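Local structure of Lmo0740 protein (Listeria monocytogenes, 4RFA) at residues K31-L36 and S103-K108; F51-G56 and I74-Y79. The protein is probably a Crp-family transcription regulator, built from a cyclic nucleotide-binding-like domain followed by a helical region and a small domain likely to bind DNA. All coordinates share one frame; numbering follows the deposited sequence.

Contact 1: K31-L36 and S103-K108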
# COMPACT_ATOMS: atom_id res chain seq x y z
N LYS A 31 -24.58 -4.83 -8.72
CA LYS A 31 -24.63 -4.02 -7.51
C LYS A 31 -24.87 -4.92 -6.31
O LYS A 31 -25.62 -5.91 -6.41
CB LYS A 31 -25.82 -3.08 -7.64
CG LYS A 31 -25.88 -1.99 -6.61
CD LYS A 31 -26.93 -0.96 -6.99
CE LYS A 31 -28.34 -1.48 -6.79
NZ LYS A 31 -28.63 -1.75 -5.35
N LYS A 32 -24.28 -4.55 -5.18
CA LYS A 32 -24.42 -5.26 -3.92
C LYS A 32 -24.53 -4.28 -2.74
O LYS A 32 -23.71 -3.35 -2.61
CB LYS A 32 -23.19 -6.12 -3.73
CG LYS A 32 -23.43 -7.60 -3.70
CD LYS A 32 -23.97 -8.05 -2.37
CE LYS A 32 -23.99 -9.57 -2.34
NZ LYS A 32 -24.68 -10.05 -1.11
N THR A 33 -25.49 -4.51 -1.85
CA THR A 33 -25.70 -3.65 -0.71
C THR A 33 -25.54 -4.50 0.55
O THR A 33 -25.80 -5.69 0.57
CB THR A 33 -27.06 -2.93 -0.71
OG1 THR A 33 -28.10 -3.89 -0.82
CG2 THR A 33 -27.22 -2.02 -1.88
N TYR A 34 -25.00 -3.87 1.59
CA TYR A 34 -24.60 -4.53 2.77
C TYR A 34 -25.06 -3.69 3.94
O TYR A 34 -25.36 -2.51 3.77
CB TYR A 34 -23.11 -4.60 2.84
CG TYR A 34 -22.46 -5.53 1.89
CD1 TYR A 34 -22.06 -5.09 0.61
CD2 TYR A 34 -22.22 -6.84 2.26
CE1 TYR A 34 -21.43 -5.97 -0.26
CE2 TYR A 34 -21.61 -7.72 1.40
CZ TYR A 34 -21.20 -7.27 0.15
OH TYR A 34 -20.59 -8.19 -0.65
N THR A 35 -25.09 -4.32 5.11
CA THR A 35 -25.41 -3.65 6.39
C THR A 35 -24.31 -3.85 7.42
O THR A 35 -23.42 -4.74 7.30
CB THR A 35 -26.68 -4.27 7.03
OG1 THR A 35 -26.49 -5.68 7.17
CG2 THR A 35 -27.92 -3.95 6.25
N LEU A 36 -24.44 -3.10 8.51
CA LEU A 36 -23.45 -3.07 9.57
C LEU A 36 -22.95 -4.48 9.95
O LEU A 36 -23.72 -5.39 10.10
CB LEU A 36 -24.09 -2.34 10.74
CG LEU A 36 -23.38 -2.25 12.09
CD1 LEU A 36 -24.30 -1.67 13.18
CD2 LEU A 36 -22.89 -3.60 12.57
N SER A 103 -25.14 1.21 6.29
CA SER A 103 -25.09 0.53 5.01
C SER A 103 -23.94 0.97 4.10
O SER A 103 -23.28 2.00 4.33
CB SER A 103 -26.42 0.73 4.25
OG SER A 103 -26.48 2.06 3.77
N LEU A 104 -23.73 0.14 3.08
CA LEU A 104 -22.73 0.31 2.10
C LEU A 104 -23.22 -0.32 0.79
O LEU A 104 -23.86 -1.40 0.80
CB LEU A 104 -21.44 -0.36 2.58
CG LEU A 104 -20.24 -0.38 1.65
CD1 LEU A 104 -18.93 -0.45 2.47
CD2 LEU A 104 -20.31 -1.52 0.65
N MSE A 105 -22.92 0.37 -0.31
CA MSE A 105 -23.29 -0.06 -1.66
C MSE A 105 -22.07 -0.09 -2.49
O MSE A 105 -21.28 0.84 -2.45
CB MSE A 105 -24.15 0.95 -2.41
CG MSE A 105 -24.39 0.64 -3.91
SE MSE A 105 -25.77 1.92 -4.53
CE MSE A 105 -27.26 1.33 -3.37
N LEU A 106 -21.92 -1.13 -3.28
CA LEU A 106 -20.84 -1.18 -4.25
C LEU A 106 -21.27 -1.73 -5.57
O LEU A 106 -22.34 -2.32 -5.69
CB LEU A 106 -19.69 -2.00 -3.68
CG LEU A 106 -19.92 -3.47 -3.38
CD1 LEU A 106 -20.03 -4.28 -4.66
CD2 LEU A 106 -18.78 -4.00 -2.54
N TYR A 107 -20.39 -1.54 -6.56
CA TYR A 107 -20.56 -2.15 -7.87
C TYR A 107 -19.52 -3.23 -8.11
O TYR A 107 -18.36 -3.05 -7.86
CB TYR A 107 -20.53 -1.07 -8.96
CG TYR A 107 -21.84 -0.34 -9.05
CD1 TYR A 107 -22.91 -0.85 -9.76
CD2 TYR A 107 -22.05 0.83 -8.32
CE1 TYR A 107 -24.13 -0.19 -9.80
CE2 TYR A 107 -23.26 1.49 -8.35
CZ TYR A 107 -24.29 1.00 -9.09
OH TYR A 107 -25.47 1.68 -9.08
N LYS A 108 -19.95 -4.39 -8.55
CA LYS A 108 -18.99 -5.43 -8.94
C LYS A 108 -18.87 -5.33 -10.44
O LYS A 108 -19.86 -5.50 -11.13
CB LYS A 108 -19.52 -6.80 -8.55
CG LYS A 108 -18.63 -7.96 -8.97
CD LYS A 108 -19.24 -9.27 -8.53
CE LYS A 108 -18.47 -10.46 -9.09
NZ LYS A 108 -19.29 -11.69 -8.95
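Lys31 lays its aliphatic chain across the ring of Tyr107, and from CB outward nearly every atom has a neighbour on the partner strand. CB lies 4.0 Å from Tyr107 CE1. CG, placed anti to the backbone N (chi1 -168°), sits over one face of that ring, offset toward its rim, and also approaches the carbonyl O of Leu106. CD reaches the phenol end, 3.7 Å from Tyr107 OH, with the selenium of Met105, a selenomethionine, also close. Bends at chi3 and chi4 then carry NZ back to within 3.9 Å of Met105 CE, the methyl that also meets Thr33 CG2. On the other face of the sheet, Tyr34 CD1 and CE1 rest obliquely against the CD2 methyls of Leu104 and Leu106. Between the faces runs a regular antiparallel ladder: Lys32 pairs with Leu106 through two nearly straight bonds, Leu106 N to Lys32 O being 2.9 Å. The Tyr34–Leu104 pair is less even, since Leu104 N reaches Tyr34 O at 3.2 Å from above the carbonyl plane. Strand 29-35 forms an outer edge of its sheet; strand 103-110 is hydrogen-bonded on its other side to strand 49-55, while Tyr34 and Leu104 turn inward onto Val99 of strand 95-99 and Ile40.

Contact 2: F51-G56 and I74-Y79; sequences FFIVEG and IFVLPY
Ile53 packs tightly against the chain where it leaves strand 72-76. Its CG1 presses on Val76 CG1 at 3.5 Å, the two side chains crossing at about a right angle. Ile53 CG1 gets there because chi1 (-48°) sets it beside the backbone N, while CG2 goes to the other side, toward Pro78 CA. Ile53 CB lies 3.6 Å from the carbonyl O of Leu77, close to the partner backbone. One hydrogen bond joins the segments: Tyr79 N donates to Ile53 O at 2.6 Å, fairly straight at the hydrogen, though tilted from the carbonyl plane. Pro78 belongs to the same close-fitting part, its ring set against the backbone of Gly56 with CD 3.4 Å from Gly56 O. The contact thus ties together the two sheets of the jelly roll expected of a cyclic nucleotide-binding domain, with Val76 coming from one sheet, Ile53 from the other, and Leu82 touching both side chains. Just beyond, Val54 and Glu55 form a classic beta bulge opposite Met105. Here the fit is looser: Val54 O is 3.9 Å from Pro78 CB, and the exposed Glu55 points its side chain away from the partner. Tyr79 is exposed too. Its backbone is anchored to Ile53, yet its ring only skirts the strand obliquely, with CD1 4.2 Å from Ile53 O; inward of it, the buried Phe52 ring turns an edge to Tyr79 O.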
# COMPACT_ATOMS: atom_id res chain seq x y z
N PHE A 51 -14.17 -4.06 -7.58
CA PHE A 51 -15.33 -3.57 -6.79
C PHE A 51 -15.19 -2.09 -6.47
O PHE A 51 -14.20 -1.68 -5.96
CB PHE A 51 -15.45 -4.35 -5.46
CG PHE A 51 -15.59 -5.81 -5.65
CD1 PHE A 51 -14.48 -6.60 -5.96
CD2 PHE A 51 -16.81 -6.41 -5.56
CE1 PHE A 51 -14.63 -7.96 -6.20
CE2 PHE A 51 -16.97 -7.76 -5.78
CZ PHE A 51 -15.88 -8.54 -6.11
N PHE A 52 -16.19 -1.29 -6.80
CA PHE A 52 -16.19 0.12 -6.41
C PHE A 52 -17.20 0.47 -5.36
O PHE A 52 -18.42 0.28 -5.56
CB PHE A 52 -16.52 0.98 -7.62
CG PHE A 52 -15.33 1.33 -8.40
CD1 PHE A 52 -14.47 2.31 -7.95
CD2 PHE A 52 -15.05 0.64 -9.57
CE1 PHE A 52 -13.33 2.63 -8.66
CE2 PHE A 52 -13.91 0.95 -10.30
CZ PHE A 52 -13.06 1.95 -9.85
N ILE A 53 -16.75 1.07 -4.27
CA ILE A 53 -17.65 1.48 -3.20
C ILE A 53 -18.23 2.81 -3.62
O ILE A 53 -17.49 3.73 -3.98
CB ILE A 53 -16.93 1.66 -1.88
CG1 ILE A 53 -16.04 0.47 -1.57
CG2 ILE A 53 -17.92 2.00 -0.77
CD1 ILE A 53 -16.55 -0.89 -1.93
N VAL A 54 -19.55 2.92 -3.62
CA VAL A 54 -20.18 4.19 -3.97
C VAL A 54 -20.70 4.88 -2.72
O VAL A 54 -20.73 6.09 -2.68
CB VAL A 54 -21.29 4.07 -5.05
CG1 VAL A 54 -20.75 3.40 -6.29
CG2 VAL A 54 -22.47 3.31 -4.51
N GLU A 55 -21.05 4.13 -1.70
CA GLU A 55 -21.39 4.78 -0.44
C GLU A 55 -21.14 3.89 0.74
O GLU A 55 -21.17 2.67 0.62
CB GLU A 55 -22.85 5.26 -0.47
CG GLU A 55 -23.87 4.16 -0.52
CD GLU A 55 -25.32 4.68 -0.57
OE1 GLU A 55 -25.64 5.58 -1.38
OE2 GLU A 55 -26.16 4.16 0.21
N GLY A 56 -20.90 4.50 1.90
CA GLY A 56 -20.59 3.74 3.13
C GLY A 56 -19.10 3.42 3.35
O GLY A 56 -18.25 3.73 2.52
N ILE A 74 -6.89 -0.87 7.81
CA ILE A 74 -7.20 0.33 7.03
C ILE A 74 -8.68 0.38 6.79
O ILE A 74 -9.32 -0.65 6.83
CB ILE A 74 -6.39 0.29 5.67
CG1 ILE A 74 -6.50 1.60 4.89
CG2 ILE A 74 -6.80 -0.89 4.84
CD1 ILE A 74 -5.45 1.71 3.76
N PHE A 75 -9.23 1.58 6.54
CA PHE A 75 -10.60 1.71 6.16
C PHE A 75 -10.79 1.70 4.64
O PHE A 75 -9.92 2.09 3.93
CB PHE A 75 -11.18 2.98 6.76
CG PHE A 75 -11.30 2.90 8.24
CD1 PHE A 75 -12.36 2.22 8.83
CD2 PHE A 75 -10.31 3.40 9.06
CE1 PHE A 75 -12.46 2.07 10.20
CE2 PHE A 75 -10.38 3.25 10.45
CZ PHE A 75 -11.45 2.58 11.03
N VAL A 76 -11.99 1.32 4.20
CA VAL A 76 -12.41 1.34 2.81
C VAL A 76 -13.42 2.47 2.71
O VAL A 76 -14.42 2.47 3.43
CB VAL A 76 -13.17 0.04 2.53
CG1 VAL A 76 -13.89 0.06 1.17
CG2 VAL A 76 -12.21 -1.11 2.70
N LEU A 77 -13.16 3.41 1.82
CA LEU A 77 -13.94 4.62 1.64
C LEU A 77 -14.74 4.59 0.34
O LEU A 77 -14.41 3.84 -0.58
CB LEU A 77 -12.99 5.83 1.58
CG LEU A 77 -11.82 5.75 2.53
CD1 LEU A 77 -10.85 6.91 2.37
CD2 LEU A 77 -12.30 5.68 3.98
N PRO A 78 -15.81 5.41 0.27
CA PRO A 78 -16.49 5.67 -0.99
C PRO A 78 -15.48 6.04 -2.06
O PRO A 78 -14.56 6.82 -1.79
CB PRO A 78 -17.44 6.84 -0.65
CG PRO A 78 -17.68 6.75 0.82
CD PRO A 78 -16.31 6.29 1.34
N TYR A 79 -15.62 5.44 -3.24
CA TYR A 79 -14.77 5.64 -4.43
C TYR A 79 -13.46 4.88 -4.44
O TYR A 79 -12.69 5.00 -5.41
CB TYR A 79 -14.55 7.14 -4.72
CG TYR A 79 -15.84 7.90 -4.63
CD1 TYR A 79 -16.90 7.57 -5.47
CD2 TYR A 79 -16.04 8.90 -3.69
CE1 TYR A 79 -18.11 8.22 -5.40
CE2 TYR A 79 -17.25 9.57 -3.60
CZ TYR A 79 -18.28 9.22 -4.47
OH TYR A 79 -19.50 9.85 -4.41

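How the contacts relate
Contacts 1 and 2 have centres about 9 Å apart and share one antiparallel sheet, in which strand 103-110 lies between strands 29-35 and 49-55. Along the chain the order is 31-36, 51-56, 74-79, 103-108, so the segments of contact 1 enclose both of contact 2. The two are physically joined: Tyr107 N lies 2.9 Å from Phe52 O, and Met105 O equally far from Val54 N, both probable hydrogen bonds. Contact 1 builds the sheet outward to an exposed edge, whereas contact 2 leads inward to the other sheet of the jelly roll. Together they run from the edge strand 29-35 through the sheet to the side facing helix 126-143, where Ile74 packs on Tyr140 of the second subunit.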